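Local coordinates for protein profilin II (Homo sapiens, PDB 1D1J) that binds actin and poly-L-proline as a small profilin-family protein, and so probably links actin to proline-rich partners in the cytoskeleton, at residues D13-E18 with N124-E129; D48-K53 with L63-K68; Y98-G103 with L109-G114. All blocks are in the same frame, centred on the assembly; numbering follows the deposited sequence.

Contact 1 (D13-E18 with N124-E129)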
loop_
_atom_site.group_PDB
_atom_site.type_symbol
_atom_site.label_atom_id
_atom_site.label_comp_id
_atom_site.label_asym_id
_atom_site.label_seq_id
_atom_site.Cartn_x
_atom_site.Cartn_y
_atom_site.Cartn_z
ATOM N N ASP A 13 -8.321 -10.177 -14.834
ATOM C CA ASP A 13 -9.612 -10.453 -14.201
ATOM C C ASP A 13 -10.840 -10.409 -15.120
ATOM O O ASP A 13 -11.958 -10.696 -14.687
ATOM C CB ASP A 13 -9.816 -9.595 -12.937
ATOM C CG ASP A 13 -9.862 -8.100 -13.219
ATOM O OD1 ASP A 13 -10.420 -7.680 -14.253
ATOM O OD2 ASP A 13 -9.359 -7.337 -12.372
ATOM N N GLY A 14 -10.629 -10.008 -16.373
ATOM C CA GLY A 14 -11.698 -9.975 -17.355
ATOM C C GLY A 14 -12.819 -8.961 -17.249
ATOM O O GLY A 14 -13.812 -9.099 -17.963
ATOM N N CYS A 15 -12.700 -7.975 -16.361
ATOM C CA CYS A 15 -13.743 -6.958 -16.226
ATOM C C CYS A 15 -13.526 -5.773 -17.181
ATOM O O CYS A 15 -14.407 -4.927 -17.350
ATOM C CB CYS A 15 -13.863 -6.475 -14.770
ATOM S SG CYS A 15 -12.461 -5.527 -14.125
ATOM N N CYS A 16 -12.361 -5.736 -17.826
ATOM C CA CYS A 16 -12.027 -4.672 -18.772
ATOM C C CYS A 16 -12.013 -5.167 -20.218
ATOM O O CYS A 16 -11.708 -6.337 -20.490
ATOM C CB CYS A 16 -10.657 -4.072 -18.444
ATOM S SG CYS A 16 -10.584 -3.141 -16.901
ATOM N N GLN A 17 -12.371 -4.273 -21.136
ATOM C CA GLN A 17 -12.362 -4.585 -22.560
ATOM C C GLN A 17 -11.110 -3.945 -23.177
ATOM O O GLN A 17 -10.662 -4.339 -24.258
ATOM C CB GLN A 17 -13.630 -4.056 -23.235
ATOM C CG GLN A 17 -13.964 -2.630 -22.859
ATOM C CD GLN A 17 -15.069 -2.040 -23.695
ATOM O OE1 GLN A 17 -14.844 -1.634 -24.828
ATOM N NE2 GLN A 17 -16.266 -1.963 -23.132
ATOM N N GLU A 18 -10.548 -2.963 -22.465
ATOM C CA GLU A 18 -9.332 -2.254 -22.886
ATOM C C GLU A 18 -8.534 -1.771 -21.675
ATOM O O GLU A 18 -9.096 -1.528 -20.607
ATOM C CB GLU A 18 -9.672 -1.012 -23.714
ATOM C CG GLU A 18 -10.318 -1.253 -25.039
ATOM C CD GLU A 18 -10.510 0.037 -25.803
ATOM O OE1 GLU A 18 -9.587 0.879 -25.762
ATOM O OE2 GLU A 18 -11.575 0.209 -26.440
ATOM N N ASN A 124 -12.091 2.289 -10.641
ATOM C CA ASN A 124 -11.440 3.353 -9.878
ATOM C C ASN A 124 -10.343 2.753 -8.998
ATOM O O ASN A 124 -9.220 3.263 -8.961
ATOM C CB ASN A 124 -12.482 4.086 -9.022
ATOM C CG ASN A 124 -11.878 5.144 -8.122
ATOM O OD1 ASN A 124 -11.364 4.848 -7.048
ATOM N ND2 ASN A 124 -11.954 6.386 -8.551
ATOM N N LYS A 125 -10.667 1.649 -8.323
ATOM C CA LYS A 125 -9.718 0.978 -7.444
ATOM C C LYS A 125 -8.708 0.152 -8.234
ATOM O O LYS A 125 -7.596 -0.099 -7.763
ATOM C CB LYS A 125 -10.439 0.116 -6.404
ATOM C CG LYS A 125 -11.338 0.905 -5.464
ATOM C CD LYS A 125 -10.585 2.023 -4.779
ATOM C CE LYS A 125 -11.505 2.819 -3.874
ATOM N NZ LYS A 125 -12.556 3.547 -4.633
ATOM N N LYS A 126 -9.093 -0.257 -9.442
ATOM C CA LYS A 126 -8.202 -1.024 -10.313
ATOM C C LYS A 126 -7.055 -0.091 -10.761
ATOM O O LYS A 126 -5.874 -0.448 -10.690
ATOM C CB LYS A 126 -8.977 -1.530 -11.526
ATOM C CG LYS A 126 -8.195 -2.450 -12.422
ATOM C CD LYS A 126 -9.080 -2.952 -13.549
ATOM C CE LYS A 126 -8.351 -4.002 -14.355
ATOM N NZ LYS A 126 -7.864 -5.124 -13.488
ATOM N N ALA A 127 -7.424 1.107 -11.213
ATOM C CA ALA A 127 -6.462 2.113 -11.643
ATOM C C ALA A 127 -5.685 2.596 -10.406
ATOM O O ALA A 127 -4.459 2.664 -10.424
ATOM C CB ALA A 127 -7.189 3.274 -12.301
ATOM N N TYR A 128 -6.417 2.878 -9.324
ATOM C CA TYR A 128 -5.830 3.338 -8.066
ATOM C C TYR A 128 -4.764 2.379 -7.560
ATOM O O TYR A 128 -3.660 2.803 -7.219
ATOM C CB TYR A 128 -6.907 3.505 -6.991
ATOM C CG TYR A 128 -6.355 3.905 -5.637
ATOM C CD1 TYR A 128 -5.959 5.227 -5.382
ATOM C CD2 TYR A 128 -6.229 2.968 -4.608
ATOM C CE1 TYR A 128 -5.462 5.602 -4.140
ATOM C CE2 TYR A 128 -5.729 3.331 -3.359
ATOM C CZ TYR A 128 -5.348 4.648 -3.132
ATOM O OH TYR A 128 -4.861 5.015 -1.903
ATOM N N GLU A 129 -5.093 1.091 -7.513
ATOM C CA GLU A 129 -4.139 0.087 -7.043
ATOM C C GLU A 129 -2.844 0.025 -7.863
ATOM O O GLU A 129 -1.762 0.001 -7.283
ATOM C CB GLU A 129 -4.778 -1.308 -6.943
ATOM C CG GLU A 129 -5.748 -1.490 -5.760
ATOM C CD GLU A 129 -5.098 -1.254 -4.394
ATOM O OE1 GLU A 129 -3.897 -1.556 -4.225
ATOM O OE2 GLU A 129 -5.801 -0.775 -3.482
HETATM O O HOH W 1 -6.703 -7.895 -13.787
#
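Lys126, on the helix that runs from 120 to 136, reaches across to the loop 13-15 and places its ammonium group beside the carboxylate of Asp13. The lysine chain leaves the helix extended (chi1 -174°) and bends only at its last torsion, which turns NZ toward the acid. The salt bridge joins Lys126 NZ to Asp13 OD2 at 2.9 Å, and the ammonium lies above the carboxylate plane, 38° out of it. A water accepts hydrogen bonds from both Lys126 NZ and Asp13 N, tying the charge to the loop backbone as well.

The stem of the lysine earns its place differently. Cys16, at the start of strand 16-23, lays its sulfur alongside the aliphatic part, with Cys16 SG 3.5 Å from Lys126 CE. A long residue with an oily shaft and a charged end suits a site that changes from buried at Cys16 to exposed at Asp13. Because the ion pair lies where water can reach it, solvent would probably weaken the attraction, while the methylenes packed against Cys16 SG keep the lysine chain on its course toward the acid.

Contact 2 (D48-K53 with L63-K68)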
loop_
_atom_site.group_PDB
_atom_site.type_symbol
_atom_site.label_atom_id
_atom_site.label_comp_id
_atom_site.label_asym_id
_atom_site.label_seq_id
_atom_site.Cartn_x
_atom_site.Cartn_y
_atom_site.Cartn_z
ATOM N N ASP A 48 -3.322 15.994 -22.629
ATOM C CA ASP A 48 -3.307 17.342 -22.056
ATOM C C ASP A 48 -4.618 17.663 -21.334
ATOM O O ASP A 48 -4.594 18.191 -20.223
ATOM C CB ASP A 48 -3.064 18.406 -23.142
ATOM C CG ASP A 48 -1.607 18.475 -23.608
ATOM O OD1 ASP A 48 -0.737 17.805 -23.009
ATOM O OD2 ASP A 48 -1.331 19.213 -24.585
ATOM N N MET A 49 -5.750 17.364 -21.976
ATOM C CA MET A 49 -7.072 17.628 -21.390
ATOM C C MET A 49 -7.299 16.843 -20.095
ATOM O O MET A 49 -8.005 17.300 -19.201
ATOM C CB MET A 49 -8.192 17.311 -22.391
ATOM C CG MET A 49 -9.604 17.616 -21.878
ATOM S SD MET A 49 -9.896 19.391 -21.544
ATOM C CE MET A 49 -11.159 19.811 -22.829
ATOM N N ILE A 50 -6.696 15.660 -20.008
ATOM C CA ILE A 50 -6.824 14.816 -18.833
ATOM C C ILE A 50 -6.049 15.391 -17.649
ATOM O O ILE A 50 -6.593 15.520 -16.553
ATOM C CB ILE A 50 -6.306 13.382 -19.120
ATOM C CG1 ILE A 50 -7.226 12.673 -20.116
ATOM C CG2 ILE A 50 -6.183 12.581 -17.827
ATOM C CD1 ILE A 50 -6.740 11.298 -20.517
ATOM N N VAL A 51 -4.787 15.748 -17.891
ATOM C CA VAL A 51 -3.894 16.266 -16.850
ATOM C C VAL A 51 -3.766 17.791 -16.758
ATOM O O VAL A 51 -2.979 18.301 -15.958
ATOM C CB VAL A 51 -2.480 15.654 -16.997
ATOM C CG1 VAL A 51 -2.550 14.145 -16.899
ATOM C CG2 VAL A 51 -1.855 16.062 -18.327
ATOM N N GLY A 52 -4.571 18.509 -17.535
ATOM C CA GLY A 52 -4.516 19.963 -17.539
ATOM C C GLY A 52 -4.846 20.668 -16.231
ATOM O O GLY A 52 -5.433 20.080 -15.319
ATOM N N LYS A 53 -4.470 21.945 -16.150
ATOM C CA LYS A 53 -4.711 22.771 -14.965
ATOM C C LYS A 53 -6.196 23.048 -14.829
ATOM O O LYS A 53 -6.709 23.237 -13.725
ATOM C CB LYS A 53 -3.945 24.090 -15.076
ATOM N N LEU A 63 -14.633 15.214 -22.646
ATOM C CA LEU A 63 -13.299 14.941 -23.186
ATOM C C LEU A 63 -13.358 13.704 -24.095
ATOM O O LEU A 63 -14.382 13.015 -24.149
ATOM C CB LEU A 63 -12.264 14.742 -22.057
ATOM C CG LEU A 63 -12.422 13.701 -20.929
ATOM C CD1 LEU A 63 -12.348 12.266 -21.448
ATOM C CD2 LEU A 63 -11.327 13.931 -19.893
ATOM N N THR A 64 -12.288 13.447 -24.841
ATOM C CA THR A 64 -12.255 12.280 -25.719
ATOM C C THR A 64 -11.006 11.448 -25.477
ATOM O O THR A 64 -9.974 11.962 -25.043
ATOM C CB THR A 64 -12.347 12.654 -27.233
ATOM O OG1 THR A 64 -11.257 13.510 -27.591
ATOM C CG2 THR A 64 -13.672 13.349 -27.547
ATOM N N LEU A 65 -11.130 10.150 -25.738
ATOM C CA LEU A 65 -10.041 9.194 -25.572
ATOM C C LEU A 65 -10.035 8.351 -26.834
ATOM O O LEU A 65 -10.965 7.581 -27.073
ATOM C CB LEU A 65 -10.299 8.310 -24.348
ATOM C CG LEU A 65 -10.228 9.008 -22.989
ATOM C CD1 LEU A 65 -10.760 8.092 -21.902
ATOM C CD2 LEU A 65 -8.790 9.421 -22.708
ATOM N N GLY A 66 -8.992 8.495 -27.641
ATOM C CA GLY A 66 -8.947 7.761 -28.894
ATOM C C GLY A 66 -10.096 8.226 -29.785
ATOM O O GLY A 66 -10.619 7.455 -30.592
ATOM N N ALA A 67 -10.502 9.484 -29.593
ATOM C CA ALA A 67 -11.588 10.140 -30.329
ATOM C C ALA A 67 -13.006 9.826 -29.842
ATOM O O ALA A 67 -13.964 10.425 -30.329
ATOM C CB ALA A 67 -11.465 9.877 -31.841
ATOM N N LYS A 68 -13.138 8.917 -28.874
ATOM C CA LYS A 68 -14.452 8.529 -28.335
ATOM C C LYS A 68 -15.003 9.546 -27.319
ATOM O O LYS A 68 -14.366 9.843 -26.309
ATOM C CB LYS A 68 -14.380 7.123 -27.725
ATOM C CG LYS A 68 -15.721 6.391 -27.667
ATOM C CD LYS A 68 -15.533 4.931 -27.250
ATOM C CE LYS A 68 -16.849 4.141 -27.268
ATOM N NZ LYS A 68 -16.663 2.707 -26.858
#
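Ile50 and Leu65 meet through their methyl ends: Ile50 CD1 lies 3.5 Å from Leu65 CD2, the closest approach between 48-53 and 63-68. The two side chains cross at about a right angle, so they touch through these terminal methyls and do not lie alongside one another. Ile50 extends away from its helix with CD1 anti along the chain (chi2 176°), which carries the methyl across to the strand. Further back on the same side chain, Ile50 CG1 faces Leu63 CD2 at 4.3 Å, a looser approach. Met49 completes the set from the neighbouring helical position, its CG 3.9 Å from Leu63 CB; the methionine then bends at its later torsions. Leucine and isoleucine suit this buried interface because branched apolar chains fill it without bringing in polar groups that would need partners, while flexible methionine serves the more open margin.

The arrangement is helix-on-sheet packing in the profilin fold, where a central antiparallel sheet carries helices on both faces. Here helix 44-51 lies against the short strand 63-65, an outermost strand of the sheet within the chain. That strand leads through a type I' turn, Leu65 to Lys68, into strand 68-76. Gly66 takes its positive phi in the turn easily, having no side chain; Ala67 adopts a positive phi too, although it is not a glycine.

Beyond the touching residues, Leu63 packs on Cys70 and Val72 of the adjacent strand, and Ile50 continues inward to Met85 and Leu109. Glu46, earlier on the helix, accepts hydrogen bonds from the backbone N of Gly66 and of Ala67 and is hydrogen-bonded to Thr64 OG1.

Contact 3 (Y98-G103 with L109-G114). With SO4 (sulfate ion), chain E.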
loop_
_atom_site.group_PDB
_atom_site.type_symbol
_atom_site.label_atom_id
_atom_site.label_comp_id
_atom_site.label_asym_id
_atom_site.label_seq_id
_atom_site.Cartn_x
_atom_site.Cartn_y
_atom_site.Cartn_z
ATOM N N TYR A 98 -19.781 2.654 -21.317
ATOM C CA TYR A 98 -18.774 1.928 -20.571
ATOM C C TYR A 98 -18.024 2.879 -19.650
ATOM O O TYR A 98 -17.668 3.989 -20.050
ATOM C CB TYR A 98 -17.796 1.279 -21.548
ATOM C CG TYR A 98 -18.461 0.444 -22.616
ATOM C CD1 TYR A 98 -19.171 -0.708 -22.280
ATOM C CD2 TYR A 98 -18.368 0.792 -23.968
ATOM C CE1 TYR A 98 -19.768 -1.496 -23.257
ATOM C CE2 TYR A 98 -18.961 0.006 -24.962
ATOM C CZ TYR A 98 -19.659 -1.139 -24.598
ATOM O OH TYR A 98 -20.230 -1.952 -25.560
ATOM N N ASN A 99 -17.813 2.455 -18.409
ATOM C CA ASN A 99 -17.081 3.270 -17.444
ATOM C C ASN A 99 -15.585 3.199 -17.746
ATOM O O ASN A 99 -15.099 2.231 -18.331
ATOM C CB ASN A 99 -17.389 2.818 -16.011
ATOM C CG ASN A 99 -18.844 3.027 -15.644
ATOM O OD1 ASN A 99 -19.450 4.005 -16.058
ATOM N ND2 ASN A 99 -19.411 2.110 -14.868
ATOM N N VAL A 100 -14.862 4.238 -17.356
ATOM C CA VAL A 100 -13.423 4.344 -17.596
ATOM C C VAL A 100 -12.774 4.916 -16.352
ATOM O O VAL A 100 -13.392 5.708 -15.643
ATOM C CB VAL A 100 -13.146 5.332 -18.776
ATOM C CG1 VAL A 100 -11.655 5.664 -18.887
ATOM C CG2 VAL A 100 -13.688 4.760 -20.093
ATOM N N ALA A 101 -11.551 4.494 -16.052
ATOM C CA ALA A 101 -10.850 5.047 -14.896
ATOM C C ALA A 101 -9.429 5.441 -15.282
ATOM O O ALA A 101 -8.805 4.797 -16.134
ATOM C CB ALA A 101 -10.833 4.064 -13.716
ATOM N N VAL A 102 -8.954 6.530 -14.677
ATOM C CA VAL A 102 -7.613 7.041 -14.904
ATOM C C VAL A 102 -6.871 6.983 -13.577
ATOM O O VAL A 102 -7.420 7.344 -12.541
ATOM C CB VAL A 102 -7.640 8.510 -15.412
ATOM C CG1 VAL A 102 -6.216 9.075 -15.506
ATOM C CG2 VAL A 102 -8.314 8.582 -16.775
ATOM N N GLY A 103 -5.639 6.489 -13.614
ATOM C CA GLY A 103 -4.819 6.394 -12.418
ATOM C C GLY A 103 -3.506 7.103 -12.685
ATOM O O GLY A 103 -2.765 6.709 -13.580
ATOM N N LEU A 109 0.244 7.307 -16.756
ATOM C CA LEU A 109 -1.203 7.303 -16.565
ATOM C C LEU A 109 -1.791 5.907 -16.881
ATOM O O LEU A 109 -1.595 5.372 -17.969
ATOM C CB LEU A 109 -1.821 8.350 -17.497
ATOM C CG LEU A 109 -2.772 9.460 -17.051
ATOM C CD1 LEU A 109 -2.101 10.389 -16.068
ATOM C CD2 LEU A 109 -3.240 10.235 -18.288
ATOM N N VAL A 110 -2.440 5.291 -15.897
ATOM C CA VAL A 110 -3.095 3.986 -16.060
ATOM C C VAL A 110 -4.526 4.280 -16.540
ATOM O O VAL A 110 -5.243 5.071 -15.929
ATOM C CB VAL A 110 -3.175 3.212 -14.695
ATOM C CG1 VAL A 110 -3.896 1.879 -14.874
ATOM C CG2 VAL A 110 -1.780 2.986 -14.111
ATOM N N ILE A 111 -4.927 3.697 -17.660
ATOM C CA ILE A 111 -6.282 3.927 -18.165
ATOM C C ILE A 111 -6.975 2.598 -18.479
ATOM O O ILE A 111 -6.462 1.778 -19.232
ATOM C CB ILE A 111 -6.301 4.866 -19.414
ATOM C CG1 ILE A 111 -5.484 6.131 -19.131
ATOM C CG2 ILE A 111 -7.743 5.270 -19.757
ATOM C CD1 ILE A 111 -5.521 7.148 -20.242
ATOM N N VAL A 112 -8.144 2.402 -17.879
ATOM C CA VAL A 112 -8.914 1.180 -18.058
ATOM C C VAL A 112 -10.375 1.447 -18.449
ATOM O O VAL A 112 -11.002 2.387 -17.947
ATOM C CB VAL A 112 -8.884 0.295 -16.763
ATOM C CG1 VAL A 112 -7.503 -0.316 -16.562
ATOM C CG2 VAL A 112 -9.274 1.121 -15.538
ATOM N N MET A 113 -10.879 0.658 -19.400
ATOM C CA MET A 113 -12.271 0.751 -19.844
ATOM C C MET A 113 -12.961 -0.567 -19.493
ATOM O O MET A 113 -12.519 -1.645 -19.926
ATOM C CB MET A 113 -12.380 0.978 -21.351
ATOM C CG MET A 113 -13.816 1.223 -21.798
ATOM S SD MET A 113 -14.076 1.219 -23.591
ATOM C CE MET A 113 -13.366 2.833 -24.047
ATOM N N GLY A 114 -14.014 -0.475 -18.681
ATOM C CA GLY A 114 -14.752 -1.657 -18.287
ATOM C C GLY A 114 -15.714 -2.160 -19.356
ATOM O O GLY A 114 -16.099 -1.422 -20.275
HETATM S S SO4 E . -21.787 3.027 -12.325
HETATM O O1 SO4 E . -22.183 2.054 -11.334
HETATM O O2 SO4 E . -22.672 4.166 -12.298
HETATM O O3 SO4 E . -21.869 2.425 -13.597
HETATM O O4 SO4 E . -20.433 3.454 -12.090
#
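In Val100 the first torsion (chi1 170°) sets CG1 anti to the backbone N and CG2 beside it, and the two branches part company: Val100 CG1 packs 4.0 Å from Ile111 CG2, while CG2 meets Met113 CG. Met113, extended through its first two torsions and bent only at the third (chi3 -75°), carries its sulfur up to the ring of Tyr98. There it makes a Met-aromatic contact, Met113 SD lying 5.2 Å from the ring centroid and obliquely placed.

Five backbone hydrogen bonds join the strands. Gly114 N donates to Asn99 O, whereas Ala101 with Val112 and Gly103 with Val110 are hydrogen-bonded pairs in which each residue both gives and receives. The exchange is short at the latter, where Gly103 N to Val110 O and Val110 N to Gly103 O are both 2.7 Å. This is an antiparallel beta hairpin at the centre of the profilin sheet, its strands 99-104 and 108-114 flanked by strands 84-89 and 16-23. Val100, Val102, Ile111 and Met113 share one face; Ala101, Val110 and Val112 share the other, toward helix 120-136. On the helix side small residues suit the close packing: Ala101 CB is 3.8 Å from Val112 CG2 and also meets Leu123 and Ala127, and Gly103 brings no side chain against Val110. Beta-branched valine and isoleucine suit the extended backbone.

Toward the turn, Val102 CG1 touches Leu109 CG at 3.8 Å, the two chains passing at a slant. At the open end, Asn99 turns to polar work: its ND2 donates to sulfate O3 at 2.8 Å, nearly straight at 162°. The sulfate, probably from the crystallisation liquor, is held also by Gly120 N and His119 ND1, and Arg88 NE is hydrogen-bonded to Asn99 OD1.

In the fold
Contacts 2 and 3 are buried, whereas contact 1 is partly open to solvent. Contact 3 is the most central, about 3 Å from the chain's centre; the other two lie about 10 Å out on opposite sides of it. All three share one sheet: contact 1 joins the loop leading into strand 16-23, and that strand's first residue, to helix 120-136, and contact 2 sets helix 44-51 against strand 63-65, outermost within the chain. Contact 1 abuts contact 3 through Gln17, hydrogen-bonded to Met113 and Gly114; contact 2 reaches it through Ile50 and Val51 on Leu109. Chemistry follows place: a solvated ion pair, apolar packing beneath a helix, and main-chain hydrogen bonds with aliphatic faces at the centre.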